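Local atomic coordinates of homoprotocatechuate 2,3-dioxygenase (Brevibacterium fuscum, PDB entry 4Z6M), a protein that cleaves the aromatic ring of homoprotocatechuate with molecular oxygen, as an extradiol dioxygenase whose iron(II) is held by two histidines and one carboxylate. Residues Arg176-Ile181 with Gly197-Thr202; His248-Ala253 with Ile283-His288; Asn290-Trp295 with Ser303-Ala308. The protein carries 1 engineered substitution. All coordinates share one frame; numbering follows the deposited sequence. Where two conformers were deposited one is given.

Contact 1 of 3, residues Arg176-Ile181 with Gly197-Thr202; sequences RVTEDI and GTVQDT. Engineered in segment 197-202: Q200 (natural residue His).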
loop_
_atom_site.group_PDB
_atom_site.type_symbol
_atom_site.label_atom_id
_atom_site.label_comp_id
_atom_site.label_asym_id
_atom_site.label_seq_id
_atom_site.Cartn_x
_atom_site.Cartn_y
_atom_site.Cartn_z
ATOM N N ARG A 176 -28.156 -14.528 -4.373
ATOM C CA ARG A 176 -28.328 -13.777 -5.611
ATOM C C ARG A 176 -27.051 -13.894 -6.441
ATOM O O ARG A 176 -25.947 -13.620 -5.951
ATOM C CB ARG A 176 -28.610 -12.300 -5.275
ATOM C CG ARG A 176 -29.779 -12.076 -4.291
ATOM C CD ARG A 176 -29.331 -11.549 -2.908
ATOM N NE ARG A 176 -30.439 -11.056 -2.067
ATOM C CZ ARG A 176 -30.323 -10.610 -0.805
ATOM N NH1 ARG A 176 -29.144 -10.589 -0.173
ATOM N NH2 ARG A 176 -31.406 -10.181 -0.155
ATOM N N VAL A 177 -27.208 -14.303 -7.699
ATOM C CA VAL A 177 -26.055 -14.458 -8.576
ATOM C C VAL A 177 -25.511 -13.096 -8.943
ATOM O O VAL A 177 -26.262 -12.170 -9.245
ATOM C CB VAL A 177 -26.403 -15.280 -9.830
ATOM C CG1 VAL A 177 -25.253 -15.300 -10.826
ATOM C CG2 VAL A 177 -26.764 -16.696 -9.393
ATOM N N THR A 178 -24.199 -12.993 -8.887
ATOM C CA THR A 178 -23.490 -11.773 -9.247
ATOM C C THR A 178 -22.777 -11.940 -10.548
ATOM O O THR A 178 -22.932 -11.108 -11.419
ATOM C CB THR A 178 -22.521 -11.392 -8.116
ATOM O OG1 THR A 178 -21.695 -12.521 -7.806
ATOM C CG2 THR A 178 -23.301 -10.987 -6.917
ATOM N N GLU A 179 -21.961 -12.975 -10.683
ATOM C CA GLU A 179 -21.223 -13.231 -11.912
ATOM C C GLU A 179 -21.270 -14.707 -12.279
ATOM O O GLU A 179 -21.514 -15.559 -11.427
ATOM C CB GLU A 179 -19.771 -12.787 -11.762
ATOM C CG GLU A 179 -19.644 -11.328 -11.306
ATOM C CD GLU A 179 -18.335 -10.670 -11.695
ATOM O OE1 GLU A 179 -17.817 -11.009 -12.752
ATOM O OE2 GLU A 179 -17.831 -9.782 -10.948
ATOM N N ASP A 180 -21.030 -15.007 -13.548
ATOM C CA ASP A 180 -20.941 -16.391 -14.008
ATOM C C ASP A 180 -20.069 -16.495 -15.238
ATOM O O ASP A 180 -19.673 -15.469 -15.823
ATOM C CB ASP A 180 -22.326 -17.016 -14.180
ATOM C CG ASP A 180 -23.138 -16.454 -15.306
ATOM O OD1 ASP A 180 -22.836 -15.408 -15.865
ATOM O OD2 ASP A 180 -24.175 -17.060 -15.593
ATOM N N ILE A 181 -19.734 -17.743 -15.573
ATOM C CA ILE A 181 -18.944 -18.022 -16.760
ATOM C C ILE A 181 -19.715 -19.023 -17.609
ATOM O O ILE A 181 -20.093 -20.081 -17.112
ATOM C CB ILE A 181 -17.555 -18.608 -16.394
ATOM C CG1 ILE A 181 -16.712 -17.577 -15.647
ATOM C CG2 ILE A 181 -16.813 -19.107 -17.632
ATOM C CD1 ILE A 181 -15.397 -18.106 -15.108
ATOM N N GLY A 197 -23.778 -8.869 0.517
ATOM C CA GLY A 197 -23.529 -7.603 -0.193
ATOM C C GLY A 197 -22.099 -7.428 -0.673
ATOM O O GLY A 197 -21.671 -6.321 -0.985
ATOM N N THR A 198 -21.391 -8.544 -0.768
ATOM C CA THR A 198 -20.144 -8.669 -1.503
ATOM C C THR A 198 -20.397 -9.597 -2.693
ATOM O O THR A 198 -21.512 -10.055 -2.921
ATOM C CB THR A 198 -19.009 -9.221 -0.613
ATOM O OG1 THR A 198 -19.281 -10.582 -0.270
ATOM C CG2 THR A 198 -18.823 -8.397 0.665
ATOM N N VAL A 199 -19.381 -9.883 -3.482
ATOM C CA VAL A 199 -19.595 -10.668 -4.698
ATOM C C VAL A 199 -20.126 -12.076 -4.393
ATOM O O VAL A 199 -20.899 -12.633 -5.177
ATOM C CB VAL A 199 -18.347 -10.685 -5.573
ATOM C CG1 VAL A 199 -18.447 -11.671 -6.712
ATOM C CG2 VAL A 199 -18.118 -9.273 -6.107
ATOM N N GLN A 200 -19.720 -12.650 -3.255
ATOM C CA GLN A 200 -20.018 -14.027 -2.986
ATOM C C GLN A 200 -20.014 -14.342 -1.484
ATOM O O GLN A 200 -19.221 -13.812 -0.712
ATOM C CB GLN A 200 -19.028 -14.925 -3.729
ATOM C CG GLN A 200 -17.592 -14.520 -3.451
ATOM C CD GLN A 200 -16.603 -15.255 -4.294
ATOM O OE1 GLN A 200 -16.735 -16.464 -4.511
ATOM N NE2 GLN A 200 -15.590 -14.543 -4.785
ATOM N N ASP A 201 -20.923 -15.249 -1.118
ATOM C CA ASP A 201 -20.826 -16.038 0.108
ATOM C C ASP A 201 -20.542 -17.497 -0.166
ATOM O O ASP A 201 -19.840 -18.155 0.610
ATOM C CB ASP A 201 -22.094 -15.916 0.957
ATOM C CG ASP A 201 -22.151 -14.595 1.691
ATOM O OD1 ASP A 201 -21.349 -14.442 2.679
ATOM O OD2 ASP A 201 -22.970 -13.719 1.285
ATOM N N THR A 202 -21.088 -17.997 -1.280
ATOM C CA THR A 202 -20.630 -19.253 -1.813
ATOM C C THR A 202 -20.612 -19.136 -3.323
ATOM O O THR A 202 -21.042 -18.131 -3.891
ATOM C CB THR A 202 -21.414 -20.477 -1.282
ATOM O OG1 THR A 202 -20.620 -21.646 -1.524
ATOM C CG2 THR A 202 -22.796 -20.585 -1.910
#
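T178 reaches across to V199 with its hydroxyl and gives a hydrogen bond to the main-chain carbonyl. The distance from T178 OG1 to V199 O is 2.7 Å. The donor lies in the carbonyl plane on a lone pair of the oxygen, with a C=O...OG1 angle of 140°. The same residue packs against this carbonyl with its carbon atoms. T178 CG2 lies 3.4 Å from V199 O, so methyl and hydroxyl both meet one oxygen. V199 answers with one methyl, CG1, which comes to 3.5 Å from T178 OG1. A chi1 of 170° sets that methyl anti to the backbone N of V199, beside the carbonyl carbon and so close to the hydroxyl bound there. The T178 hydroxyl is placed by a chi1 of 53°, which sets OG1 between its own backbone N and carbonyl carbon and leaves CG2 beside the N.

T178 sits on strand 176-182, whose backbone pairs with W192 on one neighbouring strand and I283 on another. V199 belongs to the loop between strands 188-194 and 202-206. This loop has further ties: the carbonyl of T198 accepts from T275, and the T198 hydroxyl is bonded to K196. Q200, next to V199, is an engineered residue (His in the natural sequence) and rests on D154 and the iron ligand H155. The side chain of V199 is about 8 Å from the bound iron(II) ion.

The contact is thus one short side-chain to main-chain bond in a buried place. It gives V199 O a protein partner and ties the loop beside the metal to an inner strand of the sheet. With a hydroxyl donor in its plane and the T178 methyl against the same oxygen, the V199 carbonyl is probably well fixed in direction.

Contact 2 of 3, residues His248-Ala253 with Ile283-His288; sequences HGVSNA and ITWNVH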
loop_
_atom_site.group_PDB
_atom_site.type_symbol
_atom_site.label_atom_id
_atom_site.label_comp_id
_atom_site.label_asym_id
_atom_site.label_seq_id
_atom_site.Cartn_x
_atom_site.Cartn_y
_atom_site.Cartn_z
ATOM N N HIS A 248 -8.480 -11.013 -10.101
ATOM C CA HIS A 248 -9.542 -11.774 -10.765
ATOM C C HIS A 248 -10.251 -10.870 -11.777
ATOM O O HIS A 248 -10.392 -9.665 -11.557
ATOM C CB HIS A 248 -10.578 -12.213 -9.765
ATOM C CG HIS A 248 -10.213 -13.395 -8.937
ATOM N ND1 HIS A 248 -9.753 -14.585 -9.469
ATOM C CD2 HIS A 248 -10.310 -13.593 -7.595
ATOM C CE1 HIS A 248 -9.580 -15.457 -8.482
ATOM N NE2 HIS A 248 -9.928 -14.882 -7.346
ATOM N N GLY A 249 -10.725 -11.453 -12.867
ATOM C CA GLY A 249 -11.722 -10.803 -13.699
ATOM C C GLY A 249 -13.058 -10.796 -12.984
ATOM O O GLY A 249 -13.542 -9.772 -12.492
ATOM N N VAL A 250 -13.623 -11.990 -12.900
ATOM C CA VAL A 250 -14.820 -12.207 -12.104
ATOM C C VAL A 250 -14.482 -11.800 -10.659
ATOM O O VAL A 250 -13.500 -12.259 -10.098
ATOM C CB VAL A 250 -15.221 -13.684 -12.099
ATOM C CG1 VAL A 250 -16.360 -13.896 -11.138
ATOM C CG2 VAL A 250 -15.605 -14.166 -13.493
ATOM N N SER A 251 -15.302 -10.946 -10.093
ATOM C CA SER A 251 -15.181 -10.360 -8.741
ATOM C C SER A 251 -14.287 -9.135 -8.630
ATOM O O SER A 251 -14.455 -8.367 -7.675
ATOM C CB SER A 251 -14.800 -11.372 -7.659
ATOM O OG SER A 251 -13.374 -11.566 -7.604
ATOM N N ASN A 252 -13.322 -8.975 -9.554
ATOM C CA ASN A 252 -12.359 -7.862 -9.504
ATOM C C ASN A 252 -11.446 -7.871 -8.266
ATOM O O ASN A 252 -10.789 -6.889 -8.020
ATOM C CB ASN A 252 -13.067 -6.516 -9.576
ATOM C CG ASN A 252 -12.154 -5.358 -9.881
ATOM O OD1 ASN A 252 -11.250 -5.458 -10.727
ATOM N ND2 ASN A 252 -12.413 -4.223 -9.239
ATOM N N ALA A 253 -11.410 -8.969 -7.510
ATOM C CA ALA A 253 -10.627 -9.007 -6.288
ATOM C C ALA A 253 -9.182 -9.391 -6.552
ATOM O O ALA A 253 -8.860 -10.130 -7.488
ATOM C CB ALA A 253 -11.233 -10.000 -5.321
ATOM N N ILE A 283 -22.920 -10.046 -14.256
ATOM C CA ILE A 283 -21.884 -10.054 -15.284
ATOM C C ILE A 283 -21.645 -11.501 -15.732
ATOM O O ILE A 283 -21.379 -12.357 -14.906
ATOM C CB ILE A 283 -20.561 -9.474 -14.749
ATOM C CG1 ILE A 283 -20.756 -8.062 -14.151
ATOM C CG2 ILE A 283 -19.526 -9.441 -15.864
ATOM C CD1 ILE A 283 -19.571 -7.512 -13.375
ATOM N N THR A 284 -21.720 -11.761 -17.030
ATOM C CA THR A 284 -21.405 -13.066 -17.601
ATOM C C THR A 284 -20.152 -12.960 -18.457
ATOM O O THR A 284 -20.056 -12.096 -19.336
ATOM C CB THR A 284 -22.543 -13.579 -18.480
ATOM O OG1 THR A 284 -23.733 -13.749 -17.682
ATOM C CG2 THR A 284 -22.182 -14.927 -19.122
ATOM N N TRP A 285 -19.171 -13.801 -18.165
ATOM C CA TRP A 285 -17.936 -13.887 -18.942
ATOM C C TRP A 285 -17.961 -15.107 -19.835
ATOM O O TRP A 285 -18.512 -16.146 -19.451
ATOM C CB TRP A 285 -16.746 -14.026 -18.013
ATOM C CG TRP A 285 -16.546 -12.890 -17.055
ATOM C CD1 TRP A 285 -17.315 -12.591 -15.966
ATOM C CD2 TRP A 285 -15.523 -11.876 -17.106
ATOM N NE1 TRP A 285 -16.819 -11.481 -15.306
ATOM C CE2 TRP A 285 -15.727 -11.020 -15.990
ATOM C CE3 TRP A 285 -14.441 -11.627 -17.958
ATOM C CZ2 TRP A 285 -14.899 -9.943 -15.720
ATOM C CZ3 TRP A 285 -13.617 -10.531 -17.676
ATOM C CH2 TRP A 285 -13.853 -9.732 -16.560
ATOM N N ASN A 286 -17.310 -15.011 -20.990
ATOM C CA ASN A 286 -17.117 -16.189 -21.832
ATOM C C ASN A 286 -15.972 -17.021 -21.290
ATOM O O ASN A 286 -14.929 -16.475 -20.910
ATOM C CB ASN A 286 -16.807 -15.772 -23.260
ATOM C CG ASN A 286 -16.831 -16.942 -24.208
ATOM O OD1 ASN A 286 -15.792 -17.552 -24.474
ATOM N ND2 ASN A 286 -18.006 -17.252 -24.742
ATOM N N VAL A 287 -16.130 -18.339 -21.295
ATOM C CA VAL A 287 -15.103 -19.227 -20.758
ATOM C C VAL A 287 -13.754 -19.099 -21.462
ATOM O O VAL A 287 -12.727 -19.440 -20.895
ATOM C CB VAL A 287 -15.607 -20.706 -20.785
ATOM C CG1 VAL A 287 -15.620 -21.264 -22.205
ATOM C CG2 VAL A 287 -14.834 -21.587 -19.820
ATOM N N HIS A 288 -13.765 -18.667 -22.730
ATOM C CA HIS A 288 -12.534 -18.546 -23.496
ATOM C C HIS A 288 -11.852 -17.196 -23.328
ATOM O O HIS A 288 -10.772 -16.991 -23.878
ATOM C CB HIS A 288 -12.770 -18.819 -24.974
ATOM C CG HIS A 288 -13.407 -20.142 -25.232
ATOM N ND1 HIS A 288 -12.701 -21.321 -25.291
ATOM C CD2 HIS A 288 -14.711 -20.466 -25.418
ATOM C CE1 HIS A 288 -13.545 -22.318 -25.506
ATOM N NE2 HIS A 288 -14.767 -21.833 -25.574
#
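W285 lays its indole against the turn that carries G249 and V250. The V250 methyl CG2 sits over one face of the five-membered ring. It is 3.6 Å from the ring centroid and 25° off the normal, a CH-pi contact. The nearest ring atom is W285 CD1, 3.4 Å from V250 CG2. The two side chains run past each other in opposite directions. A chi1 of 173° turns V250 CG1 anti to the backbone N and leaves CG2 beside that N, close to the ring. The backbone N of V250 also lies above the indole plane, near the rim. The six-membered ring meets G249 obliquely, with W285 CZ2 3.4 Å from G249 C.

G249 to N252 form a type II beta turn, closed by N252 N to G249 O at 3.1 Å. S251 adds an ST turn, in which its OG accepts from A253 N. The same S251 OG gives a bond of 2.6 Å to V250 O. W285 lies on a strand that, within this chain, is at an edge of the sheet, next to strand 176-182. On that neighbour, E179 takes both the indole NE1 and the backbone N of S251. R236 of a third subunit also packs on W285.

Contact 3 of 3, residues Asn290-Trp295 with Ser303-Ala308; sequences NQRRDW and SWYTEA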
loop_
_atom_site.group_PDB
_atom_site.type_symbol
_atom_site.label_atom_id
_atom_site.label_comp_id
_atom_site.label_asym_id
_atom_site.label_seq_id
_atom_site.Cartn_x
_atom_site.Cartn_y
_atom_site.Cartn_z
ATOM N N ASN A 290 -9.453 -14.962 -21.729
ATOM C CA ASN A 290 -8.290 -15.187 -20.901
ATOM C C ASN A 290 -8.083 -14.134 -19.828
ATOM O O ASN A 290 -7.138 -14.265 -19.080
ATOM C CB ASN A 290 -7.030 -15.276 -21.767
ATOM C CG ASN A 290 -5.841 -15.830 -21.012
ATOM O OD1 ASN A 290 -5.900 -16.921 -20.431
ATOM N ND2 ASN A 290 -4.742 -15.079 -21.013
ATOM N N GLN A 291 -8.967 -13.147 -19.709
ATOM C CA GLN A 291 -8.946 -12.224 -18.571
ATOM C C GLN A 291 -10.015 -12.501 -17.513
ATOM O O GLN A 291 -10.130 -11.744 -16.547
ATOM C CB GLN A 291 -9.013 -10.757 -19.036
ATOM C CG GLN A 291 -7.851 -10.355 -19.927
ATOM C CD GLN A 291 -7.723 -8.867 -20.279
ATOM O OE1 GLN A 291 -6.851 -8.497 -21.057
ATOM N NE2 GLN A 291 -8.598 -8.034 -19.768
ATOM N N ARG A 292 -10.768 -13.595 -17.660
ATOM C CA ARG A 292 -11.919 -13.796 -16.785
ATOM C C ARG A 292 -11.492 -14.253 -15.383
ATOM O O ARG A 292 -12.153 -13.901 -14.421
ATOM C CB ARG A 292 -12.901 -14.789 -17.383
ATOM C CG ARG A 292 -12.443 -16.248 -17.251
ATOM C CD ARG A 292 -13.069 -17.243 -18.230
ATOM N NE ARG A 292 -12.531 -18.569 -17.956
ATOM C CZ ARG A 292 -11.311 -18.939 -18.311
ATOM N NH1 ARG A 292 -10.554 -18.141 -19.048
ATOM N NH2 ARG A 292 -10.852 -20.127 -17.954
ATOM N N ARG A 293 -10.454 -15.095 -15.287
ATOM C CA ARG A 293 -10.057 -15.660 -13.986
ATOM C C ARG A 293 -8.843 -14.932 -13.415
ATOM O O ARG A 293 -8.807 -14.596 -12.225
ATOM C CB ARG A 293 -9.802 -17.164 -14.120
ATOM C CG ARG A 293 -11.099 -17.956 -14.199
ATOM C CD ARG A 293 -10.930 -19.416 -13.866
ATOM N NE ARG A 293 -12.199 -20.142 -13.889
ATOM C CZ ARG A 293 -13.064 -20.209 -12.890
ATOM N NH1 ARG A 293 -12.867 -19.559 -11.757
ATOM N NH2 ARG A 293 -14.141 -20.961 -13.014
ATOM N N ASP A 294 -7.870 -14.672 -14.281
ATOM C CA ASP A 294 -6.772 -13.746 -14.015
ATOM C C ASP A 294 -6.862 -12.629 -15.039
ATOM O O ASP A 294 -6.677 -12.851 -16.239
ATOM C CB ASP A 294 -5.406 -14.437 -14.059
ATOM C CG ASP A 294 -4.338 -13.548 -13.542
ATOM O OD1 ASP A 294 -4.212 -13.441 -12.286
ATOM O OD2 ASP A 294 -3.673 -12.886 -14.352
ATOM N N TRP A 295 -7.128 -11.426 -14.539
ATOM C CA TRP A 295 -7.335 -10.246 -15.375
ATOM C C TRP A 295 -6.090 -9.884 -16.183
ATOM O O TRP A 295 -6.179 -9.239 -17.233
ATOM C CB TRP A 295 -7.693 -9.098 -14.432
ATOM C CG TRP A 295 -7.966 -7.753 -15.008
ATOM C CD1 TRP A 295 -7.325 -6.598 -14.698
ATOM C CD2 TRP A 295 -9.067 -7.389 -15.864
ATOM N NE1 TRP A 295 -7.912 -5.528 -15.332
ATOM C CE2 TRP A 295 -8.976 -5.993 -16.078
ATOM C CE3 TRP A 295 -10.077 -8.106 -16.521
ATOM C CZ2 TRP A 295 -9.899 -5.304 -16.858
ATOM C CZ3 TRP A 295 -10.983 -7.399 -17.338
ATOM C CH2 TRP A 295 -10.870 -6.021 -17.492
ATOM N N SER A 303 -3.997 -27.807 -11.555
ATOM C CA SER A 303 -4.516 -28.320 -10.287
ATOM C C SER A 303 -5.721 -27.549 -9.772
ATOM O O SER A 303 -6.526 -28.101 -9.019
ATOM C CB SER A 303 -3.433 -28.359 -9.212
ATOM O OG SER A 303 -2.950 -27.063 -8.903
ATOM N N TRP A 304 -5.820 -26.269 -10.128
ATOM C CA TRP A 304 -6.964 -25.466 -9.735
ATOM C C TRP A 304 -8.260 -26.063 -10.268
ATOM O O TRP A 304 -9.296 -26.004 -9.610
ATOM C CB TRP A 304 -6.772 -23.996 -10.197
ATOM C CG TRP A 304 -7.561 -23.013 -9.392
ATOM C CD1 TRP A 304 -7.163 -22.398 -8.247
ATOM C CD2 TRP A 304 -8.909 -22.587 -9.619
ATOM N NE1 TRP A 304 -8.159 -21.597 -7.761
ATOM C CE2 TRP A 304 -9.245 -21.692 -8.578
ATOM C CE3 TRP A 304 -9.872 -22.876 -10.596
ATOM C CZ2 TRP A 304 -10.493 -21.108 -8.479
ATOM C CZ3 TRP A 304 -11.107 -22.307 -10.493
ATOM C CH2 TRP A 304 -11.412 -21.426 -9.451
ATOM N N TYR A 305 -8.201 -26.639 -11.464
ATOM C CA TYR A 305 -9.375 -27.251 -12.043
ATOM C C TYR A 305 -9.615 -28.689 -11.623
ATOM O O TYR A 305 -10.732 -29.165 -11.775
ATOM C CB TYR A 305 -9.284 -27.221 -13.566
ATOM C CG TYR A 305 -9.379 -25.833 -14.156
ATOM C CD1 TYR A 305 -10.483 -25.029 -13.924
ATOM C CD2 TYR A 305 -8.356 -25.326 -14.960
ATOM C CE1 TYR A 305 -10.575 -23.759 -14.463
ATOM C CE2 TYR A 305 -8.442 -24.055 -15.525
ATOM C CZ TYR A 305 -9.570 -23.272 -15.269
ATOM O OH TYR A 305 -9.691 -22.009 -15.828
ATOM N N THR A 306 -8.583 -29.414 -11.196
ATOM C CA THR A 306 -8.702 -30.845 -10.958
ATOM C C THR A 306 -8.783 -31.239 -9.485
ATOM O O THR A 306 -9.374 -32.280 -9.161
ATOM C CB THR A 306 -7.556 -31.618 -11.635
ATOM O OG1 THR A 306 -6.297 -31.303 -11.033
ATOM C CG2 THR A 306 -7.497 -31.314 -13.117
ATOM N N GLU A 307 -8.171 -30.451 -8.604
ATOM C CA GLU A 307 -8.034 -30.838 -7.194
ATOM C C GLU A 307 -9.001 -30.072 -6.320
ATOM O O GLU A 307 -9.200 -28.870 -6.524
ATOM C CB GLU A 307 -6.619 -30.607 -6.695
ATOM C CG GLU A 307 -5.565 -31.196 -7.589
ATOM C CD GLU A 307 -5.774 -32.684 -7.806
ATOM O OE1 GLU A 307 -5.726 -33.409 -6.795
ATOM O OE2 GLU A 307 -5.989 -33.126 -8.958
ATOM N N ALA A 308 -9.594 -30.771 -5.363
ATOM C CA ALA A 308 -10.509 -30.167 -4.389
ATOM C C ALA A 308 -10.713 -31.161 -3.251
ATOM O O ALA A 308 -10.422 -32.346 -3.398
ATOM C CB ALA A 308 -11.847 -29.785 -5.035
HETATM O O HOH W 1 -8.199 -21.459 -18.038
#
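R293 crosses Y305 beside its hydroxyl: R293 CD is 3.5 Å from Y305 OH. R293 CG stands beside the backbone N (chi1 -76°), and the chain is extended as far as NE. Its guanidinium then turns a face to W304 CZ3. R293 NH1 comes to 3.3 Å from W304 CH2, with the two planes 50° apart. W304 CG is anti to its backbone N (chi1 -156°), which carries the indole toward the arginine. R293 NE lies at the edge of the Y305 ring, near its plane.

R292 and Y305 approach from opposite directions with their planes nearly parallel. R292 NH2 is 3.1 Å from Y305 OH, but the angle is too poor for a hydrogen bond. A water joins them instead, 3.0 Å from R292 NH2, whose proton it accepts, and 2.7 Å from Y305 OH. It lies in the guanidinium plane, at the edge.

E329 forms salt bridges with both arginines, which probably offsets their close charges. Helix 302-306 presents W304 and Y305 to the loop that follows strand 283-286. Helix 329-333 packs on Y305 through L330, and strand 188-194 meets R293 through A190 and W192.

How the contacts relate
The three contacts follow one another along the chain and touch in space. Contacts 1 and 2 lie on neighbouring strands of one sheet, 176-182 and 283-286, and their centres are about 11 Å apart. D180 OD1 and T284 OG1, 2.6 Å apart, probably share a hydrogen bond there. The centres of contacts 2 and 3 are also about 11 Å apart. Here the main chain of 290-295 meets the turn, with V250 N 2.9 Å from R292 O. H248 bridges further: its ND1 bonds to R293 O and its NE2 to the iron ligand E267. Contacts 1 and 3, with centres about 17 Å apart, meet where I181 CD1 packs on R292 and R293. The side chain of W304 is about 6 Å from the bound iron(II) ion.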